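Local coordinates for protein chitinase A (Cycas revoluta, PDB 4MNK) that probably hydrolyses chitin as a class V plant chitinase of glycoside hydrolase family 18, and holds chains of N-acetylglucosamine in its carbohydrate-binding sites, at residues Pro122-Met128 / Val172-Pro176; Pro41-Val45 / Arg98-Ser103; Ile104-Arg108 / Ser149-Leu154; Met229-Lys233 / Lys320-Gly324. One frame throughout, in Å; residues are numbered along the deposited sequence. Where two conformers were deposited one is given.

Contact 1: Pro122-Met128 / Val172-Pro176; sequences PEPQLEM and VTEYP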
loop_
_atom_site.group_PDB
_atom_site.type_symbol
_atom_site.label_atom_id
_atom_site.label_comp_id
_atom_site.label_asym_id
_atom_site.label_seq_id
_atom_site.Cartn_x
_atom_site.Cartn_y
_atom_site.Cartn_z
ATOM N N PRO A 122 -11.371 1.282 -9.013
ATOM C CA PRO A 122 -11.954 1.651 -10.308
ATOM C C PRO A 122 -12.909 0.575 -10.837
ATOM O O PRO A 122 -12.610 -0.117 -11.815
ATOM C CB PRO A 122 -10.729 1.811 -11.213
ATOM C CG PRO A 122 -9.693 0.930 -10.598
ATOM C CD PRO A 122 -9.925 1.006 -9.121
ATOM N N GLU A 123 -14.051 0.451 -10.168
ATOM C CA GLU A 123 -15.098 -0.491 -10.541
ATOM C C GLU A 123 -16.449 0.164 -10.243
ATOM O O GLU A 123 -16.538 0.993 -9.337
ATOM C CB GLU A 123 -14.929 -1.828 -9.796
ATOM C CG GLU A 123 -14.968 -1.755 -8.265
ATOM C CD GLU A 123 -16.379 -1.778 -7.699
ATOM O OE1 GLU A 123 -17.308 -2.218 -8.410
ATOM O OE2 GLU A 123 -16.557 -1.356 -6.535
ATOM N N PRO A 124 -17.508 -0.197 -10.997
ATOM C CA PRO A 124 -17.595 -1.182 -12.083
ATOM C C PRO A 124 -16.986 -0.704 -13.412
ATOM O O PRO A 124 -16.165 0.217 -13.420
ATOM C CB PRO A 124 -19.102 -1.422 -12.211
ATOM C CG PRO A 124 -19.715 -0.161 -11.757
ATOM C CD PRO A 124 -18.833 0.360 -10.663
ATOM N N GLN A 125 -17.384 -1.331 -14.519
ATOM C CA GLN A 125 -16.747 -1.092 -15.819
ATOM C C GLN A 125 -16.645 0.387 -16.206
ATOM O O GLN A 125 -15.597 0.829 -16.681
ATOM C CB GLN A 125 -17.435 -1.902 -16.927
ATOM C CG GLN A 125 -16.766 -1.818 -18.302
ATOM C CD GLN A 125 -15.310 -2.271 -18.306
ATOM O OE1 GLN A 125 -14.935 -3.224 -17.621
ATOM N NE2 GLN A 125 -14.485 -1.592 -19.096
ATOM N N LEU A 126 -17.722 1.147 -16.003
ATOM C CA LEU A 126 -17.712 2.580 -16.297
ATOM C C LEU A 126 -16.576 3.297 -15.570
ATOM O O LEU A 126 -15.889 4.139 -16.153
ATOM C CB LEU A 126 -19.057 3.233 -15.950
ATOM C CG LEU A 126 -19.119 4.762 -16.090
ATOM C CD1 LEU A 126 -18.846 5.210 -17.527
ATOM C CD2 LEU A 126 -20.450 5.303 -15.601
ATOM N N GLU A 127 -16.381 2.951 -14.303
ATOM C CA GLU A 127 -15.344 3.577 -13.496
ATOM C C GLU A 127 -13.937 3.213 -13.956
ATOM O O GLU A 127 -13.043 4.058 -13.925
ATOM C CB GLU A 127 -15.554 3.291 -12.007
ATOM C CG GLU A 127 -16.862 3.860 -11.454
ATOM C CD GLU A 127 -17.090 5.325 -11.822
ATOM O OE1 GLU A 127 -16.113 6.102 -11.879
ATOM O OE2 GLU A 127 -18.256 5.705 -12.045
ATOM N N MET A 128 -13.743 1.974 -14.404
ATOM C CA MET A 128 -12.465 1.585 -14.999
ATOM C C MET A 128 -12.213 2.355 -16.298
ATOM O O MET A 128 -11.119 2.875 -16.507
ATOM C CB MET A 128 -12.391 0.075 -15.240
ATOM C CG MET A 128 -11.039 -0.410 -15.783
ATOM S SD MET A 128 -9.638 -0.074 -14.689
ATOM C CE MET A 128 -9.838 -1.380 -13.480
ATOM N N VAL A 172 -16.613 -7.745 -12.450
ATOM C CA VAL A 172 -17.322 -6.622 -13.069
ATOM C C VAL A 172 -16.395 -5.835 -13.994
ATOM O O VAL A 172 -16.840 -5.231 -14.973
ATOM C CB VAL A 172 -18.011 -5.693 -12.022
ATOM C CG1 VAL A 172 -18.919 -6.500 -11.110
ATOM C CG2 VAL A 172 -16.997 -4.900 -11.197
ATOM N N THR A 173 -15.105 -5.850 -13.662
ATOM C CA THR A 173 -14.051 -5.271 -14.489
ATOM C C THR A 173 -12.711 -5.884 -14.073
ATOM O O THR A 173 -12.664 -6.761 -13.204
ATOM C CB THR A 173 -14.032 -3.709 -14.424
ATOM O OG1 THR A 173 -13.149 -3.193 -15.428
ATOM C CG2 THR A 173 -13.611 -3.203 -13.043
ATOM N N GLU A 174 -11.630 -5.440 -14.706
ATOM C CA GLU A 174 -10.295 -5.927 -14.383
ATOM C C GLU A 174 -9.264 -4.880 -14.762
ATOM O O GLU A 174 -9.529 -4.021 -15.601
ATOM C CB GLU A 174 -10.008 -7.254 -15.097
ATOM C CG GLU A 174 -9.983 -7.183 -16.617
ATOM C CD GLU A 174 -9.961 -8.557 -17.248
ATOM O OE1 GLU A 174 -11.016 -9.226 -17.248
ATOM O OE2 GLU A 174 -8.890 -8.965 -17.741
ATOM N N TYR A 175 -8.090 -4.950 -14.144
ATOM C CA TYR A 175 -7.017 -4.017 -14.465
ATOM C C TYR A 175 -6.451 -4.312 -15.851
ATOM O O TYR A 175 -6.086 -5.457 -16.141
ATOM C CB TYR A 175 -5.907 -4.082 -13.417
ATOM C CG TYR A 175 -6.309 -3.561 -12.058
ATOM C CD1 TYR A 175 -6.677 -4.436 -11.040
ATOM C CD2 TYR A 175 -6.314 -2.191 -11.787
ATOM C CE1 TYR A 175 -7.048 -3.966 -9.782
ATOM C CE2 TYR A 175 -6.684 -1.706 -10.533
ATOM C CZ TYR A 175 -7.046 -2.601 -9.531
ATOM O OH TYR A 175 -7.405 -2.140 -8.282
ATOM N N PRO A 176 -6.389 -3.284 -16.716
ATOM C CA PRO A 176 -5.824 -3.481 -18.051
ATOM C C PRO A 176 -4.295 -3.475 -17.978
ATOM O O PRO A 176 -3.678 -2.409 -17.934
ATOM C CB PRO A 176 -6.364 -2.284 -18.841
ATOM C CG PRO A 176 -6.601 -1.217 -17.813
ATOM C CD PRO A 176 -6.913 -1.918 -16.518
HETATM O O HOH W 1 -19.538 -3.411 -14.900
#

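Contact 2: Pro41-Val45 / Arg98-Ser103; sequences PTFEV and RFVKSS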
loop_
_atom_site.group_PDB
_atom_site.type_symbol
_atom_site.label_atom_id
_atom_site.label_comp_id
_atom_site.label_asym_id
_atom_site.label_seq_id
_atom_site.Cartn_x
_atom_site.Cartn_y
_atom_site.Cartn_z
ATOM N N PRO A 41 -14.678 20.486 -5.553
ATOM C CA PRO A 41 -14.994 20.225 -6.961
ATOM C C PRO A 41 -13.984 20.756 -7.987
ATOM O O PRO A 41 -14.092 20.424 -9.169
ATOM C CB PRO A 41 -16.334 20.943 -7.138
ATOM C CG PRO A 41 -16.230 22.118 -6.231
ATOM C CD PRO A 41 -15.372 21.694 -5.064
ATOM N N THR A 42 -13.019 21.570 -7.557
ATOM C CA THR A 42 -12.041 22.133 -8.494
ATOM C C THR A 42 -11.021 21.088 -8.937
ATOM O O THR A 42 -10.465 21.183 -10.034
ATOM C CB THR A 42 -11.276 23.347 -7.915
ATOM O OG1 THR A 42 -10.455 22.929 -6.816
ATOM C CG2 THR A 42 -12.234 24.449 -7.465
ATOM N N PHE A 43 -10.782 20.101 -8.074
ATOM C CA PHE A 43 -9.759 19.072 -8.299
ATOM C C PHE A 43 -8.374 19.664 -8.534
ATOM O O PHE A 43 -7.563 19.128 -9.296
ATOM C CB PHE A 43 -10.182 18.081 -9.394
ATOM C CG PHE A 43 -11.372 17.255 -9.014
ATOM C CD1 PHE A 43 -12.633 17.542 -9.530
ATOM C CD2 PHE A 43 -11.239 16.208 -8.107
ATOM C CE1 PHE A 43 -13.739 16.784 -9.160
ATOM C CE2 PHE A 43 -12.335 15.447 -7.731
ATOM C CZ PHE A 43 -13.590 15.734 -8.260
ATOM N N GLU A 44 -8.126 20.786 -7.864
ATOM C CA GLU A 44 -6.787 21.329 -7.732
ATOM C C GLU A 44 -6.145 20.571 -6.577
ATOM O O GLU A 44 -6.314 20.919 -5.404
ATOM C CB GLU A 44 -6.822 22.841 -7.477
ATOM C CG GLU A 44 -7.613 23.652 -8.513
ATOM C CD GLU A 44 -6.962 23.706 -9.886
ATOM O OE1 GLU A 44 -5.724 23.566 -9.981
ATOM O OE2 GLU A 44 -7.699 23.906 -10.877
ATOM N N VAL A 45 -5.441 19.501 -6.934
ATOM C CA VAL A 45 -4.855 18.569 -5.972
ATOM C C VAL A 45 -3.887 19.295 -5.038
ATOM O O VAL A 45 -3.139 20.173 -5.466
ATOM C CB VAL A 45 -4.167 17.388 -6.703
ATOM C CG1 VAL A 45 -3.479 16.441 -5.728
ATOM C CG2 VAL A 45 -5.187 16.627 -7.525
ATOM N N ARG A 98 -7.728 19.612 -14.942
ATOM C CA ARG A 98 -7.314 20.351 -13.750
ATOM C C ARG A 98 -6.531 19.458 -12.787
ATOM O O ARG A 98 -5.523 19.885 -12.223
ATOM C CB ARG A 98 -8.517 20.989 -13.044
ATOM C CG ARG A 98 -9.264 22.019 -13.894
ATOM C CD ARG A 98 -10.222 22.867 -13.071
ATOM N NE ARG A 98 -11.264 22.074 -12.416
ATOM C CZ ARG A 98 -12.414 21.714 -12.978
ATOM N NH1 ARG A 98 -12.695 22.061 -14.229
ATOM N NH2 ARG A 98 -13.290 20.997 -12.286
ATOM N N PHE A 99 -6.992 18.218 -12.621
ATOM C CA PHE A 99 -6.325 17.230 -11.773
ATOM C C PHE A 99 -4.918 16.929 -12.280
ATOM O O PHE A 99 -3.964 16.912 -11.507
ATOM C CB PHE A 99 -7.148 15.938 -11.713
ATOM C CG PHE A 99 -6.489 14.823 -10.935
ATOM C CD1 PHE A 99 -6.827 14.590 -9.606
ATOM C CD2 PHE A 99 -5.543 13.994 -11.534
ATOM C CE1 PHE A 99 -6.231 13.555 -8.882
ATOM C CE2 PHE A 99 -4.938 12.959 -10.817
ATOM C CZ PHE A 99 -5.285 12.743 -9.490
ATOM N N VAL A 100 -4.802 16.685 -13.582
ATOM C CA VAL A 100 -3.525 16.315 -14.185
ATOM C C VAL A 100 -2.500 17.443 -14.025
ATOM O O VAL A 100 -1.369 17.203 -13.585
ATOM C CB VAL A 100 -3.715 15.893 -15.664
ATOM C CG1 VAL A 100 -2.396 15.879 -16.406
ATOM C CG2 VAL A 100 -4.381 14.524 -15.736
ATOM N N LYS A 101 -2.912 18.669 -14.347
ATOM C CA LYS A 101 -2.040 19.839 -14.248
ATOM C C LYS A 101 -1.605 20.095 -12.803
ATOM O O LYS A 101 -0.419 20.317 -12.535
ATOM C CB LYS A 101 -2.735 21.075 -14.824
ATOM C CG LYS A 101 -1.891 22.343 -14.810
ATOM C CD LYS A 101 -2.672 23.525 -15.370
ATOM C CE LYS A 101 -1.831 24.793 -15.391
ATOM N NZ LYS A 101 -0.710 24.715 -16.370
ATOM N N SER A 102 -2.562 20.064 -11.878
ATOM C CA SER A 102 -2.277 20.361 -10.474
ATOM C C SER A 102 -1.456 19.275 -9.770
ATOM O O SER A 102 -0.660 19.588 -8.886
ATOM C CB SER A 102 -3.557 20.668 -9.691
ATOM O OG SER A 102 -4.409 19.540 -9.631
ATOM N N SER A 103 -1.642 18.016 -10.160
ATOM C CA SER A 103 -0.891 16.916 -9.548
ATOM C C SER A 103 0.589 16.969 -9.923
ATOM O O SER A 103 1.456 16.775 -9.069
ATOM C CB SER A 103 -1.494 15.556 -9.911
ATOM O OG SER A 103 -1.435 15.321 -11.305
HETATM O O HOH W 2 -5.164 22.651 -12.402
#

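Contact 3: Ile104-Arg108 / Ser149-Leu154; sequences IALAR and SGKPRL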
loop_
_atom_site.group_PDB
_atom_site.type_symbol
_atom_site.label_atom_id
_atom_site.label_comp_id
_atom_site.label_asym_id
_atom_site.label_seq_id
_atom_site.Cartn_x
_atom_site.Cartn_y
_atom_site.Cartn_z
ATOM N N ILE A 104 0.870 17.245 -11.194
ATOM C CA ILE A 104 2.244 17.401 -11.665
ATOM C C ILE A 104 2.900 18.600 -10.973
ATOM O O ILE A 104 4.027 18.501 -10.485
ATOM C CB ILE A 104 2.296 17.517 -13.203
ATOM C CG1 ILE A 104 1.924 16.172 -13.837
ATOM C CG2 ILE A 104 3.675 17.982 -13.672
ATOM C CD1 ILE A 104 1.563 16.257 -15.298
ATOM N N ALA A 105 2.169 19.713 -10.897
ATOM C CA ALA A 105 2.654 20.917 -10.221
ATOM C C ALA A 105 2.939 20.662 -8.741
ATOM O O ALA A 105 3.923 21.164 -8.203
ATOM C CB ALA A 105 1.662 22.064 -10.387
ATOM N N LEU A 106 2.080 19.877 -8.097
ATOM C CA LEU A 106 2.235 19.538 -6.686
ATOM C C LEU A 106 3.522 18.756 -6.415
ATOM O O LEU A 106 4.268 19.078 -5.482
ATOM C CB LEU A 106 1.023 18.745 -6.195
ATOM C CG LEU A 106 0.910 18.525 -4.687
ATOM C CD1 LEU A 106 0.457 19.795 -3.996
ATOM C CD2 LEU A 106 -0.070 17.407 -4.412
ATOM N N ALA A 107 3.782 17.735 -7.230
ATOM C CA ALA A 107 4.986 16.927 -7.065
ATOM C C ALA A 107 6.237 17.796 -7.193
ATOM O O ALA A 107 7.146 17.710 -6.368
ATOM C CB ALA A 107 5.011 15.782 -8.065
ATOM N N ARG A 108 6.269 18.657 -8.209
ATOM C CA ARG A 108 7.406 19.557 -8.398
ATOM C C ARG A 108 7.526 20.578 -7.269
ATOM O O ARG A 108 8.632 20.872 -6.818
ATOM C CB ARG A 108 7.335 20.266 -9.755
ATOM C CG ARG A 108 7.450 19.342 -10.968
ATOM C CD ARG A 108 8.721 18.505 -10.940
ATOM N NE ARG A 108 8.944 17.836 -12.219
ATOM C CZ ARG A 108 9.802 16.839 -12.415
ATOM N NH1 ARG A 108 10.532 16.365 -11.411
ATOM N NH2 ARG A 108 9.925 16.307 -13.623
ATOM N N SER A 149 10.477 21.064 -19.077
ATOM C CA SER A 149 11.342 21.385 -17.937
ATOM C C SER A 149 12.782 20.907 -18.131
ATOM O O SER A 149 13.713 21.486 -17.567
ATOM C CB SER A 149 10.774 20.794 -16.641
ATOM O OG SER A 149 10.911 19.382 -16.615
ATOM N N GLY A 150 12.956 19.846 -18.916
ATOM C CA GLY A 150 14.270 19.237 -19.129
ATOM C C GLY A 150 14.642 18.222 -18.062
ATOM O O GLY A 150 15.679 17.564 -18.155
ATOM N N LYS A 151 13.789 18.096 -17.047
ATOM C CA LYS A 151 14.015 17.179 -15.932
ATOM C C LYS A 151 13.561 15.762 -16.295
ATOM O O LYS A 151 12.710 15.596 -17.174
ATOM C CB LYS A 151 13.255 17.661 -14.692
ATOM C CG LYS A 151 13.663 19.038 -14.190
ATOM C CD LYS A 151 12.745 19.501 -13.072
ATOM C CE LYS A 151 13.028 20.942 -12.684
ATOM N NZ LYS A 151 12.088 21.426 -11.635
ATOM N N PRO A 152 14.128 14.734 -15.625
ATOM C CA PRO A 152 13.612 13.375 -15.803
ATOM C C PRO A 152 12.126 13.336 -15.471
ATOM O O PRO A 152 11.685 14.019 -14.537
ATOM C CB PRO A 152 14.394 12.560 -14.769
ATOM C CG PRO A 152 15.637 13.327 -14.537
ATOM C CD PRO A 152 15.282 14.771 -14.707
ATOM N N ARG A 153 11.354 12.565 -16.230
ATOM C CA ARG A 153 9.917 12.520 -16.001
ATOM C C ARG A 153 9.599 12.025 -14.595
ATOM O O ARG A 153 10.320 11.202 -14.022
ATOM C CB ARG A 153 9.173 11.706 -17.075
ATOM C CG ARG A 153 9.282 10.197 -16.975
ATOM C CD ARG A 153 8.313 9.532 -17.942
ATOM N NE ARG A 153 8.448 8.077 -17.949
ATOM C CZ ARG A 153 9.237 7.393 -18.777
ATOM N NH1 ARG A 153 9.978 8.025 -19.682
ATOM N NH2 ARG A 153 9.284 6.071 -18.698
ATOM N N LEU A 154 8.525 12.565 -14.037
ATOM C CA LEU A 154 7.996 12.080 -12.777
ATOM C C LEU A 154 7.676 10.600 -12.897
ATOM O O LEU A 154 7.192 10.142 -13.937
ATOM C CB LEU A 154 6.729 12.852 -12.410
ATOM C CG LEU A 154 6.908 14.303 -11.963
ATOM C CD1 LEU A 154 5.567 15.015 -11.960
ATOM C CD2 LEU A 154 7.569 14.374 -10.588
HETATM O O HOH W 3 12.233 13.974 -11.965
#

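Contact 4: Met229-Lys233 / Lys320-Gly324; sequences MPPEK and KRLGG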
loop_
_atom_site.group_PDB
_atom_site.type_symbol
_atom_site.label_atom_id
_atom_site.label_comp_id
_atom_site.label_asym_id
_atom_site.label_seq_id
_atom_site.Cartn_x
_atom_site.Cartn_y
_atom_site.Cartn_z
ATOM N N MET A 229 1.096 -8.992 -17.169
ATOM C CA MET A 229 1.884 -7.937 -16.538
ATOM C C MET A 229 3.354 -8.346 -16.480
ATOM O O MET A 229 3.663 -9.429 -15.975
ATOM C CB MET A 229 1.375 -7.632 -15.125
ATOM C CG MET A 229 2.072 -6.443 -14.475
ATOM S SD MET A 229 1.568 -4.877 -15.212
ATOM C CE MET A 229 0.062 -4.553 -14.294
ATOM N N PRO A 230 4.262 -7.492 -17.001
ATOM C CA PRO A 230 5.685 -7.768 -16.814
ATOM C C PRO A 230 5.959 -7.868 -15.313
ATOM O O PRO A 230 5.517 -6.992 -14.560
ATOM C CB PRO A 230 6.369 -6.534 -17.409
ATOM C CG PRO A 230 5.379 -5.970 -18.366
ATOM C CD PRO A 230 4.039 -6.247 -17.756
ATOM N N PRO A 231 6.674 -8.925 -14.877
ATOM C CA PRO A 231 6.861 -9.178 -13.445
ATOM C C PRO A 231 7.514 -8.013 -12.704
ATOM O O PRO A 231 7.161 -7.745 -11.553
ATOM C CB PRO A 231 7.762 -10.419 -13.418
ATOM C CG PRO A 231 8.414 -10.453 -14.759
ATOM C CD PRO A 231 7.392 -9.913 -15.702
ATOM N N GLU A 232 8.433 -7.317 -13.372
ATOM C CA GLU A 232 9.130 -6.170 -12.781
ATOM C C GLU A 232 8.216 -4.965 -12.480
ATOM O O GLU A 232 8.607 -4.060 -11.741
ATOM C CB GLU A 232 10.335 -5.756 -13.644
ATOM C CG GLU A 232 9.998 -5.005 -14.934
ATOM C CD GLU A 232 9.705 -5.909 -16.129
ATOM O OE1 GLU A 232 9.583 -5.370 -17.249
ATOM O OE2 GLU A 232 9.597 -7.145 -15.966
ATOM N N LYS A 233 7.006 -4.970 -13.043
ATOM C CA LYS A 233 6.010 -3.919 -12.807
ATOM C C LYS A 233 5.178 -4.157 -11.541
ATOM O O LYS A 233 4.370 -3.307 -11.162
ATOM C CB LYS A 233 5.070 -3.785 -14.016
ATOM C CG LYS A 233 5.736 -3.348 -15.316
ATOM C CD LYS A 233 5.988 -1.848 -15.341
ATOM C CE LYS A 233 6.596 -1.412 -16.657
ATOM N NZ LYS A 233 6.809 0.058 -16.701
ATOM N N LYS A 320 9.593 -14.883 -7.813
ATOM C CA LYS A 320 8.588 -14.561 -8.822
ATOM C C LYS A 320 9.024 -13.439 -9.762
ATOM O O LYS A 320 8.263 -13.036 -10.646
ATOM C CB LYS A 320 7.243 -14.224 -8.166
ATOM C CG LYS A 320 6.532 -15.412 -7.527
ATOM C CD LYS A 320 6.236 -16.545 -8.517
ATOM C CE LYS A 320 5.203 -16.141 -9.557
ATOM N NZ LYS A 320 4.954 -17.229 -10.544
ATOM N N ARG A 321 10.248 -12.946 -9.568
ATOM C CA ARG A 321 10.872 -11.935 -10.438
ATOM C C ARG A 321 10.177 -10.572 -10.378
ATOM O O ARG A 321 10.200 -9.795 -11.338
ATOM C CB ARG A 321 10.973 -12.448 -11.881
ATOM C CG ARG A 321 11.469 -13.887 -11.968
ATOM C CD ARG A 321 11.414 -14.429 -13.373
ATOM N NE ARG A 321 10.064 -14.400 -13.930
ATOM C CZ ARG A 321 9.781 -14.652 -15.203
ATOM N NH1 ARG A 321 8.528 -14.594 -15.631
ATOM N NH2 ARG A 321 10.754 -14.961 -16.050
ATOM N N LEU A 322 9.576 -10.283 -9.230
ATOM C CA LEU A 322 8.835 -9.040 -9.046
ATOM C C LEU A 322 9.778 -7.846 -8.943
ATOM O O LEU A 322 10.976 -8.010 -8.704
ATOM C CB LEU A 322 7.920 -9.133 -7.818
ATOM C CG LEU A 322 6.950 -10.319 -7.740
ATOM C CD1 LEU A 322 6.016 -10.146 -6.561
ATOM C CD2 LEU A 322 6.156 -10.523 -9.031
ATOM N N GLY A 323 9.235 -6.647 -9.145
ATOM C CA GLY A 323 10.019 -5.420 -9.065
ATOM C C GLY A 323 10.546 -5.145 -7.670
ATOM O O GLY A 323 11.579 -4.497 -7.510
ATOM N N GLY A 324 9.835 -5.647 -6.663
ATOM C CA GLY A 324 10.219 -5.470 -5.269
ATOM C C GLY A 324 9.041 -5.636 -4.339
ATOM O O GLY A 324 8.110 -6.386 -4.629
#

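Contact 1: Pro122-Met128 / Val172-Pro176
Gln125 and Thr173 mark the closest backbone approach, their CA atoms 5.1 Å apart, with Pro124 beside Val172 one residue back. Pro124, reached through a cis peptide bond, is the N-cap of helix 125-149. On the other side, Val172 and Thr173 share Leu166 as their facing residue, making a classic beta bulge at the start of strand 173-174. A water ties the backbones together, accepting from Gln125 N at 3.0 Å and donating to Val172 O at 3.3 Å.

Thr173 OG1 lies anti to the backbone N (chi1 -170°) and donates to Gln125 OE1 at 2.8 Å, arriving 46° out of the carbonyl plane. Its methyl CG2 reaches instead to Pro122 O, 3.5 Å away, and rests against Glu123 CB. The Gln125 chain bends at chi2 to bring the amide across the threonine, while NE2 makes a weak bond to Glu129. Val172 CG2 lies against Pro124 CA and the Glu123 side chain.

In this TIM barrel, segment 122-128 leads from the end of strand 114-119, where Asp118 and Glu120 contact the bound glycan, into the next helix; segment 172-176 carries the return strand of a small antiparallel hairpin (165-166 with 173-174) after strand 155-161. Met128 reaches across from the first turn of the helix. Its CE methyl sits 3.4 Å from Glu174 O and touches the Tyr175 ring obliquely, and SD rests 3.8 Å from Pro176 CD. Pro122 CG packs 4.0 Å from Tyr175 CE2, the two side chains nearly perpendicular. Tyr175 OH hydrogen-bonds to the backbone N of Tyr161, a residue lining the second glycan site.

Contact 2: Pro41-Val45 / Arg98-Ser103
Arg98, Phe99 and Ser102 of helix 93-110 receive the loop 41-45, which follows strand 30-36 on its way to the next helix of the family 18 TIM barrel. The polar contacts are mostly between helix side chains and the loop backbone. A bend at chi3 (-61°) turns the Arg98 head back to the loop, where NE donates to Thr42 O at 2.7 Å, nearly straight (166°) and in the guanidinium plane. From the same edge, NH2 gives a longer bond to Pro41 O at 3.3 Å. Ser102 OG accepts from Val45 N at 2.9 Å while donating back to Arg98 O, where it and Ser102 N arrive from opposite faces of the carbonyl. Phe99 CA makes a CA-H...O contact with Phe43 O.

The Glu44 carboxylate lies across the arginine chain, with OE2 3.5 Å from Arg98 CD but too far from NE for a salt bridge. A water donates to both Glu44 OE1 and Arg98 O.

Apolar contact fills the inner side, where Ile75 of strand 70-77 and Leu89 of helix 80-90 also pack on Phe99. Phe43 CB packs on Phe99 CB, and Val45 presses its CG2 methyl obliquely to within 3.3 Å of Phe99 CD1.

Contact 3: Ile104-Arg108 / Ser149-Leu154
Arg108 turns twice close to its backbone (chi1 -65°, chi2 -56°) and then runs out extended, which carries its guanidinium off helix 93-110 and into the loop 149-154. There NH2 donates to Pro152 O at 3.0 Å, almost straight at 166° and flat in the guanidinium plane. A water in that same plane accepts from Arg108 NH1 at 3.0 Å and donates to Pro152 O at 2.6 Å, so the one carbonyl is gripped both directly and through water.

Two aliphatic groups sandwich the flat head. Leu154 CD2 lies 3.6 Å above one face, shifted toward the rim, and Lys151 CD stands over the centre of the other. Both side chains run antiparallel to the arginine. Lys151 NZ lies 4.8 Å from Arg108 NE; the salt bridge of NE to Glu145 may offset this like charge and, with the Pro152 bond, limits rotation of the head.

Deeper in, Leu154 spreads its two methyls over the helix: CD1 meets Ile104 CG2 at 3.9 Å, and CD2 touches Ala107 CB at the same distance. Where the loop begins, Ser149 OG bonds to the backbone O of Glu145 and accepts from Lys151 N, forming an ST turn as the chain leaves helix 125-149 through Gly150. Two neighbouring outer helices of a TIM barrel are thus joined through the turn that leads the second of them into its following strand, 155-161.

Contact 4: Met229-Lys233 / Lys320-Gly324
Pro231 presses its ring against the backbone of Arg321, with CB 3.3 Å from Arg321 O and 3.8 Å from Lys320 O. Pro231 was modelled in two conformers, so the distances from it hold for one of them. In that placing CG lies over one face of the Arg321 guanidinium, which comes back over the proline because the arginine chain, extended at chi2, bends at chi3 (-59°). CB of Pro231 and CB of Arg321 also touch, at 4.1 Å.

Arg321 has the positive phi of a Schellman motif, the turn that ends helix 307-319 and sends the chain toward strand 324-328. Its carbonyl is thereby laid against the proline.

Gly323 brings the backbones together, its CA just 3.9 Å from Glu232 CA. With no side chain in the way, Gly323 CA can sit 3.3 Å from Glu232 O in a CH contact. Gly323 N makes a weak, strongly bent bond to Pro231 O at 3.4 Å, and the same oxygen meets Leu322 CA at 3.3 Å in a fairly straight CA-H...O contact.

The short 3-10 turn 231-233 thus sits beside the exit of helix 307-319, just where strands 234-247 and 324-328 start side by side in the barrel. Gly323 adds backbone bonds to Leu5 and Leu234. Leu225 of helix 217-227 packs on Pro231, and Leu322 turns to Ile221 of that helix and to Leu234 and Leu236.

In the fold
From the N terminus, contact 2 comes first: it closes the loop that takes in helix 52-63, strand 70-77 and helix 80-90, and joins the segment after strand 30-36 to helix 93-110. Contact 3 starts from the very next residues of that helix and touches contact 2 through Val45 and Leu106. It spans strand 114-119 and most of helix 125-149. Contact 1 opens inside that span and closes beyond it, taking in strands 155-161 and 165-166, so contacts 1 and 3 cross, though their nearest atoms stay about 16 Å apart. Contact 4 follows in series, closing the run from strand 234-247 through helix 271-279 to helix 307-319 and linking the entrances of strands 234-247 and 324-328.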